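Local coordinates for protein nuclear hormone receptor HR38 (Drosophila melanogaster, PDB 1PDU) that acts as an orphan nuclear receptor that mediates an atypical ecdysteroid signalling pathway in the fly, at residues A[53-56]-A[57-61]; A[80-83]-A[84-88]; A[125-128]-A[129-132]; A[143-146]-A[147-150]. All coordinates share one frame; numbering follows the deposited sequence.

Contact 1 of 4, residues A[53-56]-A[57-61]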
loop_
_atom_site.group_PDB
_atom_site.type_symbol
_atom_site.label_atom_id
_atom_site.label_comp_id
_atom_site.label_asym_id
_atom_site.label_seq_id
_atom_site.Cartn_x
_atom_site.Cartn_y
_atom_site.Cartn_z
ATOM N N TYR A 53 11.789 -5.173 -9.123
ATOM C CA TYR A 53 12.254 -5.326 -7.755
ATOM C C TYR A 53 12.614 -3.967 -7.160
ATOM O O TYR A 53 12.209 -3.637 -6.043
ATOM C CB TYR A 53 13.469 -6.265 -7.700
ATOM C CG TYR A 53 13.117 -7.734 -7.829
ATOM C CD1 TYR A 53 11.832 -8.192 -7.523
ATOM C CD2 TYR A 53 14.068 -8.669 -8.245
ATOM C CE1 TYR A 53 11.498 -9.540 -7.632
ATOM C CE2 TYR A 53 13.747 -10.029 -8.355
ATOM C CZ TYR A 53 12.455 -10.454 -8.048
ATOM O OH TYR A 53 12.105 -11.785 -8.164
ATOM N N GLN A 54 13.375 -3.193 -7.929
ATOM C CA GLN A 54 13.835 -1.868 -7.534
ATOM C C GLN A 54 12.657 -0.970 -7.190
ATOM O O GLN A 54 12.641 -0.306 -6.156
ATOM C CB GLN A 54 14.625 -1.243 -8.684
ATOM C CG GLN A 54 15.381 0.007 -8.295
ATOM C CD GLN A 54 16.327 -0.267 -7.148
ATOM O OE1 GLN A 54 17.172 -1.175 -7.223
ATOM N NE2 GLN A 54 16.191 0.506 -6.071
ATOM N N LEU A 55 11.684 -0.959 -8.091
ATOM C CA LEU A 55 10.467 -0.180 -7.954
ATOM C C LEU A 55 9.735 -0.578 -6.678
ATOM O O LEU A 55 9.333 0.270 -5.881
ATOM C CB LEU A 55 9.578 -0.436 -9.168
ATOM C CG LEU A 55 8.175 0.147 -9.153
ATOM C CD1 LEU A 55 8.269 1.668 -9.116
ATOM C CD2 LEU A 55 7.425 -0.319 -10.392
ATOM N N LEU A 56 9.576 -1.879 -6.488
ATOM C CA LEU A 56 8.896 -2.393 -5.316
ATOM C C LEU A 56 9.652 -2.088 -4.012
ATOM O O LEU A 56 9.073 -1.525 -3.078
ATOM C CB LEU A 56 8.676 -3.898 -5.482
ATOM C CG LEU A 56 7.779 -4.653 -4.498
ATOM C CD1 LEU A 56 6.618 -3.780 -4.023
ATOM C CD2 LEU A 56 7.258 -5.910 -5.187
ATOM N N THR A 57 10.941 -2.421 -3.948
ATOM C CA THR A 57 11.712 -2.182 -2.724
ATOM C C THR A 57 11.836 -0.724 -2.303
ATOM O O THR A 57 11.680 -0.408 -1.126
ATOM C CB THR A 57 13.154 -2.788 -2.785
ATOM O OG1 THR A 57 13.829 -2.331 -3.961
ATOM C CG2 THR A 57 13.103 -4.297 -2.791
ATOM N N SER A 58 12.108 0.169 -3.244
ATOM C CA SER A 58 12.249 1.574 -2.880
ATOM C C SER A 58 10.918 2.194 -2.487
ATOM O O SER A 58 10.887 3.141 -1.700
ATOM C CB SER A 58 12.885 2.370 -4.016
ATOM O OG SER A 58 12.057 2.360 -5.156
ATOM N N SER A 59 9.818 1.667 -3.026
ATOM C CA SER A 59 8.502 2.189 -2.669
ATOM C C SER A 59 8.190 1.733 -1.247
ATOM O O SER A 59 7.610 2.466 -0.455
ATOM C CB SER A 59 7.424 1.671 -3.625
ATOM O OG SER A 59 7.569 2.247 -4.911
ATOM N N VAL A 60 8.593 0.510 -0.929
ATOM C CA VAL A 60 8.360 -0.018 0.400
ATOM C C VAL A 60 9.186 0.779 1.406
ATOM O O VAL A 60 8.760 0.977 2.537
ATOM C CB VAL A 60 8.694 -1.528 0.450
ATOM C CG1 VAL A 60 8.713 -2.032 1.892
ATOM C CG2 VAL A 60 7.640 -2.291 -0.353
ATOM N N ASP A 61 10.358 1.252 0.988
ATOM C CA ASP A 61 11.193 2.062 1.868
ATOM C C ASP A 61 10.428 3.328 2.225
ATOM O O ASP A 61 10.463 3.787 3.363
ATOM C CB ASP A 61 12.503 2.453 1.181
ATOM C CG ASP A 61 13.480 1.300 1.089
ATOM O OD1 ASP A 61 13.515 0.477 2.033
ATOM O OD2 ASP A 61 14.224 1.224 0.081
#

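Contact 2 of 4, residues A[80-83]-A[84-88]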
loop_
_atom_site.group_PDB
_atom_site.type_symbol
_atom_site.label_atom_id
_atom_site.label_comp_id
_atom_site.label_asym_id
_atom_site.label_seq_id
_atom_site.Cartn_x
_atom_site.Cartn_y
_atom_site.Cartn_z
ATOM N N ASP A 80 7.563 -6.681 16.729
ATOM C CA ASP A 80 6.207 -6.555 16.211
ATOM C C ASP A 80 6.154 -5.559 15.051
ATOM O O ASP A 80 5.414 -5.760 14.090
ATOM C CB ASP A 80 5.241 -6.145 17.324
ATOM C CG ASP A 80 5.033 -7.254 18.355
ATOM O OD1 ASP A 80 5.238 -8.445 18.021
ATOM O OD2 ASP A 80 4.652 -6.936 19.500
ATOM N N GLN A 81 6.945 -4.494 15.144
ATOM C CA GLN A 81 7.021 -3.500 14.081
ATOM C C GLN A 81 7.438 -4.216 12.797
ATOM O O GLN A 81 6.812 -4.064 11.749
ATOM C CB GLN A 81 8.075 -2.442 14.404
ATOM C CG GLN A 81 7.675 -1.418 15.439
ATOM C CD GLN A 81 8.830 -0.500 15.813
ATOM O OE1 GLN A 81 9.561 -0.019 14.949
ATOM N NE2 GLN A 81 8.993 -0.251 17.103
ATOM N N GLU A 82 8.511 -4.994 12.900
ATOM C CA GLU A 82 9.053 -5.736 11.775
ATOM C C GLU A 82 8.030 -6.732 11.231
ATOM O O GLU A 82 7.785 -6.797 10.027
ATOM C CB GLU A 82 10.323 -6.469 12.216
ATOM C CG GLU A 82 11.035 -7.245 11.117
ATOM C CD GLU A 82 12.133 -8.155 11.659
ATOM O OE1 GLU A 82 12.747 -8.903 10.854
ATOM O OE2 GLU A 82 12.378 -8.122 12.893
ATOM N N LEU A 83 7.430 -7.511 12.118
ATOM C CA LEU A 83 6.450 -8.482 11.684
ATOM C C LEU A 83 5.290 -7.784 10.982
ATOM O O LEU A 83 4.906 -8.168 9.879
ATOM C CB LEU A 83 5.940 -9.286 12.871
ATOM C CG LEU A 83 4.905 -10.356 12.529
ATOM C CD1 LEU A 83 5.455 -11.254 11.434
ATOM C CD2 LEU A 83 4.566 -11.174 13.771
ATOM N N LEU A 84 4.735 -6.757 11.619
ATOM C CA LEU A 84 3.622 -6.023 11.024
ATOM C C LEU A 84 4.009 -5.410 9.676
ATOM O O LEU A 84 3.261 -5.499 8.707
ATOM C CB LEU A 84 3.139 -4.913 11.973
ATOM C CG LEU A 84 2.428 -5.365 13.260
ATOM C CD1 LEU A 84 2.047 -4.160 14.087
ATOM C CD2 LEU A 84 1.186 -6.170 12.910
ATOM N N PHE A 85 5.190 -4.806 9.608
ATOM C CA PHE A 85 5.612 -4.170 8.367
ATOM C C PHE A 85 5.831 -5.131 7.215
ATOM O O PHE A 85 5.334 -4.913 6.109
ATOM C CB PHE A 85 6.885 -3.360 8.554
ATOM C CG PHE A 85 7.209 -2.523 7.367
ATOM C CD1 PHE A 85 6.469 -1.372 7.103
ATOM C CD2 PHE A 85 8.190 -2.923 6.462
ATOM C CE1 PHE A 85 6.702 -0.624 5.941
ATOM C CE2 PHE A 85 8.429 -2.188 5.301
ATOM C CZ PHE A 85 7.685 -1.035 5.037
ATOM N N GLN A 86 6.583 -6.188 7.473
ATOM C CA GLN A 86 6.860 -7.178 6.448
ATOM C C GLN A 86 5.557 -7.796 5.959
ATOM O O GLN A 86 5.389 -8.036 4.763
ATOM C CB GLN A 86 7.802 -8.255 7.007
ATOM C CG GLN A 86 9.167 -7.702 7.398
ATOM C CD GLN A 86 10.094 -8.740 8.017
ATOM O OE1 GLN A 86 9.709 -9.904 8.191
ATOM N NE2 GLN A 86 11.315 -8.330 8.349
ATOM N N SER A 87 4.631 -8.023 6.883
ATOM C CA SER A 87 3.340 -8.624 6.549
ATOM C C SER A 87 2.387 -7.754 5.727
ATOM O O SER A 87 1.489 -8.281 5.076
ATOM C CB SER A 87 2.614 -9.062 7.827
ATOM O OG SER A 87 3.305 -10.122 8.468
ATOM N N ALA A 88 2.583 -6.439 5.743
ATOM C CA ALA A 88 1.689 -5.547 5.012
ATOM C C ALA A 88 2.346 -4.729 3.907
ATOM O O ALA A 88 1.657 -4.010 3.166
ATOM C CB ALA A 88 0.993 -4.596 5.993
#

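Contact 3 of 4, residues A[125-128]-A[129-132]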
loop_
_atom_site.group_PDB
_atom_site.type_symbol
_atom_site.label_atom_id
_atom_site.label_comp_id
_atom_site.label_asym_id
_atom_site.label_seq_id
_atom_site.Cartn_x
_atom_site.Cartn_y
_atom_site.Cartn_z
ATOM N N PHE A 125 4.285 -7.081 -13.874
ATOM C CA PHE A 125 3.182 -7.399 -12.970
ATOM C C PHE A 125 2.337 -8.541 -13.514
ATOM O O PHE A 125 1.819 -9.354 -12.755
ATOM C CB PHE A 125 2.260 -6.192 -12.772
ATOM C CG PHE A 125 2.794 -5.155 -11.838
ATOM C CD1 PHE A 125 3.899 -4.386 -12.183
ATOM C CD2 PHE A 125 2.161 -4.914 -10.623
ATOM C CE1 PHE A 125 4.364 -3.384 -11.332
ATOM C CE2 PHE A 125 2.617 -3.911 -9.755
ATOM C CZ PHE A 125 3.716 -3.145 -10.111
ATOM N N GLY A 126 2.195 -8.586 -14.838
ATOM C CA GLY A 126 1.376 -9.606 -15.461
ATOM C C GLY A 126 -0.077 -9.168 -15.369
ATOM O O GLY A 126 -0.356 -7.983 -15.156
ATOM N N GLU A 127 -1.003 -10.114 -15.515
ATOM C CA GLU A 127 -2.427 -9.799 -15.441
ATOM C C GLU A 127 -2.818 -9.234 -14.089
ATOM O O GLU A 127 -3.840 -8.563 -13.957
ATOM C CB GLU A 127 -3.278 -11.035 -15.748
ATOM C CG GLU A 127 -3.678 -11.144 -17.216
ATOM C CD GLU A 127 -4.448 -9.910 -17.715
ATOM O OE1 GLU A 127 -5.593 -9.672 -17.244
ATOM O OE2 GLU A 127 -3.898 -9.179 -18.578
ATOM N N TRP A 128 -2.004 -9.506 -13.079
ATOM C CA TRP A 128 -2.278 -8.994 -11.750
ATOM C C TRP A 128 -2.508 -7.465 -11.733
ATOM O O TRP A 128 -3.298 -6.957 -10.936
ATOM C CB TRP A 128 -1.124 -9.372 -10.827
ATOM C CG TRP A 128 -1.222 -8.791 -9.474
ATOM C CD1 TRP A 128 -2.321 -8.765 -8.674
ATOM C CD2 TRP A 128 -0.162 -8.198 -8.726
ATOM N NE1 TRP A 128 -2.014 -8.196 -7.470
ATOM C CE2 TRP A 128 -0.692 -7.837 -7.473
ATOM C CE3 TRP A 128 1.188 -7.939 -8.992
ATOM C CZ2 TRP A 128 0.079 -7.228 -6.481
ATOM C CZ3 TRP A 128 1.959 -7.333 -8.003
ATOM C CH2 TRP A 128 1.399 -6.984 -6.761
ATOM N N LEU A 129 -1.824 -6.735 -12.611
ATOM C CA LEU A 129 -1.981 -5.284 -12.663
ATOM C C LEU A 129 -3.435 -4.911 -12.958
ATOM O O LEU A 129 -3.994 -4.013 -12.322
ATOM C CB LEU A 129 -1.086 -4.739 -13.768
ATOM C CG LEU A 129 -1.108 -3.217 -13.850
ATOM C CD1 LEU A 129 -0.565 -2.551 -12.584
ATOM C CD2 LEU A 129 -0.261 -2.690 -15.008
ATOM N N ASN A 130 -4.039 -5.598 -13.924
ATOM C CA ASN A 130 -5.428 -5.345 -14.280
ATOM C C ASN A 130 -6.320 -5.516 -13.064
ATOM O O ASN A 130 -7.276 -4.773 -12.886
ATOM C CB ASN A 130 -5.874 -6.287 -15.400
ATOM C CG ASN A 130 -5.476 -5.779 -16.766
ATOM O OD1 ASN A 130 -5.462 -4.578 -17.016
ATOM N ND2 ASN A 130 -5.141 -6.700 -17.663
ATOM N N ASP A 131 -6.011 -6.498 -12.225
ATOM C CA ASP A 131 -6.800 -6.711 -11.023
ATOM C C ASP A 131 -6.576 -5.545 -10.056
ATOM O O ASP A 131 -7.484 -5.154 -9.320
ATOM C CB ASP A 131 -6.417 -8.041 -10.379
ATOM C CG ASP A 131 -6.878 -9.232 -11.201
ATOM O OD1 ASP A 131 -8.112 -9.430 -11.334
ATOM O OD2 ASP A 131 -6.016 -9.964 -11.727
ATOM N N ILE A 132 -5.369 -4.985 -10.065
ATOM C CA ILE A 132 -5.059 -3.851 -9.209
ATOM C C ILE A 132 -5.875 -2.646 -9.684
ATOM O O ILE A 132 -6.491 -1.939 -8.878
ATOM C CB ILE A 132 -3.557 -3.511 -9.256
ATOM C CG1 ILE A 132 -2.752 -4.699 -8.710
ATOM C CG2 ILE A 132 -3.273 -2.238 -8.447
ATOM C CD1 ILE A 132 -1.262 -4.501 -8.721
#

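Contact 4 of 4, residues A[143-146]-A[147-150]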
loop_
_atom_site.group_PDB
_atom_site.type_symbol
_atom_site.label_atom_id
_atom_site.label_comp_id
_atom_site.label_asym_id
_atom_site.label_seq_id
_atom_site.Cartn_x
_atom_site.Cartn_y
_atom_site.Cartn_z
ATOM N N GLU A 143 -15.462 6.515 -3.215
ATOM C CA GLU A 143 -14.996 7.859 -2.888
ATOM C C GLU A 143 -14.471 7.899 -1.457
ATOM O O GLU A 143 -15.242 7.930 -0.491
ATOM C CB GLU A 143 -16.117 8.886 -3.065
ATOM C CG GLU A 143 -16.498 9.132 -4.517
ATOM C CD GLU A 143 -17.693 10.071 -4.663
ATOM O OE1 GLU A 143 -18.009 10.459 -5.813
ATOM O OE2 GLU A 143 -18.317 10.415 -3.631
ATOM N N ILE A 144 -13.146 7.890 -1.344
ATOM C CA ILE A 144 -12.469 7.917 -0.059
ATOM C C ILE A 144 -11.597 9.170 0.009
ATOM O O ILE A 144 -10.709 9.355 -0.824
ATOM C CB ILE A 144 -11.588 6.650 0.110
ATOM C CG1 ILE A 144 -12.471 5.397 0.025
ATOM C CG2 ILE A 144 -10.832 6.697 1.437
ATOM C CD1 ILE A 144 -11.703 4.089 -0.052
ATOM N N ASP A 145 -11.862 10.041 0.983
ATOM C CA ASP A 145 -11.057 11.254 1.120
ATOM C C ASP A 145 -9.692 10.904 1.724
ATOM O O ASP A 145 -9.491 9.794 2.233
ATOM C CB ASP A 145 -11.777 12.318 1.972
ATOM C CG ASP A 145 -12.223 11.796 3.332
ATOM O OD1 ASP A 145 -11.513 10.964 3.943
ATOM O OD2 ASP A 145 -13.288 12.243 3.801
ATOM N N ILE A 146 -8.759 11.851 1.663
ATOM C CA ILE A 146 -7.413 11.623 2.162
ATOM C C ILE A 146 -7.344 11.189 3.627
ATOM O O ILE A 146 -6.530 10.339 3.986
ATOM C CB ILE A 146 -6.522 12.866 1.910
ATOM C CG1 ILE A 146 -5.055 12.445 1.949
ATOM C CG2 ILE A 146 -6.803 13.965 2.939
ATOM C CD1 ILE A 146 -4.105 13.499 1.408
ATOM N N SER A 147 -8.213 11.739 4.467
ATOM C CA SER A 147 -8.227 11.375 5.884
ATOM C C SER A 147 -8.664 9.920 6.081
ATOM O O SER A 147 -8.112 9.195 6.911
ATOM C CB SER A 147 -9.193 12.273 6.669
ATOM O OG SER A 147 -8.857 13.640 6.551
ATOM N N ALA A 148 -9.681 9.503 5.336
ATOM C CA ALA A 148 -10.176 8.147 5.462
ATOM C C ALA A 148 -9.130 7.190 4.896
ATOM O O ALA A 148 -8.901 6.121 5.449
ATOM C CB ALA A 148 -11.512 7.992 4.724
ATOM N N PHE A 149 -8.477 7.591 3.809
ATOM C CA PHE A 149 -7.475 6.726 3.202
ATOM C C PHE A 149 -6.283 6.493 4.117
ATOM O O PHE A 149 -5.794 5.364 4.235
ATOM C CB PHE A 149 -6.973 7.300 1.882
ATOM C CG PHE A 149 -6.004 6.404 1.185
ATOM C CD1 PHE A 149 -6.414 5.164 0.700
ATOM C CD2 PHE A 149 -4.663 6.755 1.082
ATOM C CE1 PHE A 149 -5.494 4.287 0.125
ATOM C CE2 PHE A 149 -3.740 5.891 0.512
ATOM C CZ PHE A 149 -4.147 4.656 0.035
ATOM N N ALA A 150 -5.814 7.565 4.750
ATOM C CA ALA A 150 -4.678 7.476 5.651
ATOM C C ALA A 150 -4.985 6.439 6.738
ATOM O O ALA A 150 -4.124 5.623 7.091
ATOM C CB ALA A 150 -4.383 8.843 6.272
#

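Contact 1 of 4, residues A[53-56]-A[57-61]
Thr57, Ser58 and Ser59 turn three successive hydroxyls back onto the carbonyls of the preceding turn, in the middle of helix 45-67, one of the long helices of the nuclear-receptor ligand-binding fold. The Thr57 side chain gives the pattern atom by atom: its CB stands 3.5 Å from Tyr53 O, the carbonyl that also receives Thr57 N. From there the side chain forks: CG2 passes beside Tyr53 O, while OG1 swings between its own backbone N and carbonyl carbon (chi1 53°). That places OG1 2.9 Å from Tyr53 O and 3.2 Å from Gln54 O, and its single proton may go to either.

Ser58 takes a similar turn, and its OG donates to Gln54 O at 2.9 Å. Ser58 N comes to the same oxygen from the other face of the carbonyl plane, so two donors grip it. Asn112 gives its amide to Ser58 OG, tying the helix to a loop. On the buried side, Leu56 and Val60 run side by side, pointing the same way, with CD1 of Leu56 4.1 Å from CG2 of Val60; Phe93 and Ile219 of two other helices also touch Leu56, and helix 232-236 lies against both side chains. Leu55 O is doubly held as well: Ser59 N reaches it at 3.2 Å, and Ser59 OG, arriving from the opposite face of the peptide plane, at 2.8 Å.

Contact 2 of 4, residues A[80-83]-A[84-88]
Leu84 N, Phe85 N, Gln86 N and Ser87 N bond in turn to Asp80 O, Gln81 O, Glu82 O and Leu83 O, an unbroken i to i+4 ladder. Its shortest rung, Leu84 N to Asp80 O, measures 2.7 Å. The longest, from Ser87 N to Leu83 O, is 3.0 Å. Glu82 and Gln86 travel side by side off this backbone, both chains extended beyond CG. Gln86 NE2 comes within 2.9 Å of Glu82 OE1, but the bond is weak, bent to 126° at the hydrogen; the planes of amide and carboxylate stand 79° apart.

This is the first half of helix 78-100 of the ligand-binding domain, lying against helix 45-67, where the Phe85 ring touches Ile63 and meets Lys64 in a cation-pi contact. Asp80 faces elsewhere, its two carboxylate oxygens taking the backbone N-H groups of Arg165 and Glu166. Near the other end of the segment, Ser87 keeps its OG beside its own N (chi1 -66°), which carries the hydroxyl back to Leu83 O at 2.9 Å. OG and N of Ser87 clasp that oxygen from opposite faces of the carbonyl plane, and Leu83 CD1 lies 3.8 Å from the hydroxyl.

Contact 3 of 4, residues A[125-128]-A[129-132]
The tight link between helices 118-125 and 128-142 of the ligand-binding domain is built by Phe125 to Trp128 folding against Leu129 to Ile132. Gly126, just past the end of the first helix, leaves helical geometry with a positive phi, and its O receives Leu129 N from above the carbonyl plane. The apolar side is a small cluster. Ile132 puts its CD1 methyl over the centre of the Trp128 six-membered ring, 3.8 Å from the centroid, a CH-pi contact only 17° off the ring normal. The same methyl lies 3.9 Å from Phe125 CD2, and Leu129 CD1 sits over one face of the Phe125 ring, toward its rim. Phe52 meets the Phe125 ring edge-to-face.

On the outer side, Glu127 bends at chi2 (-57°) and brings OE1 to Asn130 ND2 at 3.0 Å. The bond is nearly straight; the amide nitrogen comes in on the syn side, though out of the carboxylate plane. Like-charged Asp131 OD2, 5.5 Å from Glu127 OE1, has an amide donor of its own, Gln214 NE2. The NE1 bond to Leu211 O and the Ile132 methyl over one face would together limit how far the Trp128 indole can turn.

Contact 4 of 4, residues A[143-146]-A[147-150]
Asp145 uses both carboxylate oxygens, one on the helix it precedes and one on a neighbouring helix. OD1 accepts Ala148 N at 2.7 Å with an angle of 153° at the hydrogen, the amide meeting it nearly in line with the C-O bond. The reach depends on chi1 of 54°, which tucks CG between the residue's own N and carbonyl carbon and folds the carboxylate over the start of helix 146-157; OD1 also rests 3.1 Å from Ala148 CB. OD2 is bonded to His184 NE2 of helix 167-187, so the cap is itself steadied from outside. A negative charge at this helix end would probably be stabilised by the helix dipole.

The carbonyls of 143-146 all have partners. Asp145 O receives Phe149 N at 2.9 Å, and Ile146 O receives Ala150 N at 3.0 Å, the first regular helical bonds. Just ahead, Glu143 O and Ile144 O take hydroxyls from outside, those of Tyr197 and Tyr99. Tyr99 also stacks on the Phe149 ring.

Ile144 supplies the apolar part: its CG2 methyl lies 3.6 Å from Ala148 CB and 3.9 Å from Phe149 CB. Asp145 is the N-cap, and Ile144 just before it packs on Phe149, four residues beyond the cap, the pairing of a hydrophobic staple; together they make a capped start to helix 146-157 of the ligand-binding domain.

Overall arrangement
From the N terminus the four contacts come in series; none nests in or crosses another. Contacts 1 and 2 each lie within a single helix, 45-67 and 78-100, and close no loop; these helices follow each other in the chain, and the two contacts are the one pair that touches: Val60 O meets Phe85 CZ at 3.4 Å. Contact 3 turns the chain from helix 118-125 into helix 128-142, and passes about 4 Å from contact 1 at the nearest atoms without touching it. Contact 4 closes the next link, starting helix 146-157, on the opposite side of the chain's centre from contact 1, their centres about 23 Å apart. Helix 78-100 lends residues to the surroundings of contacts 1, 3 and 4.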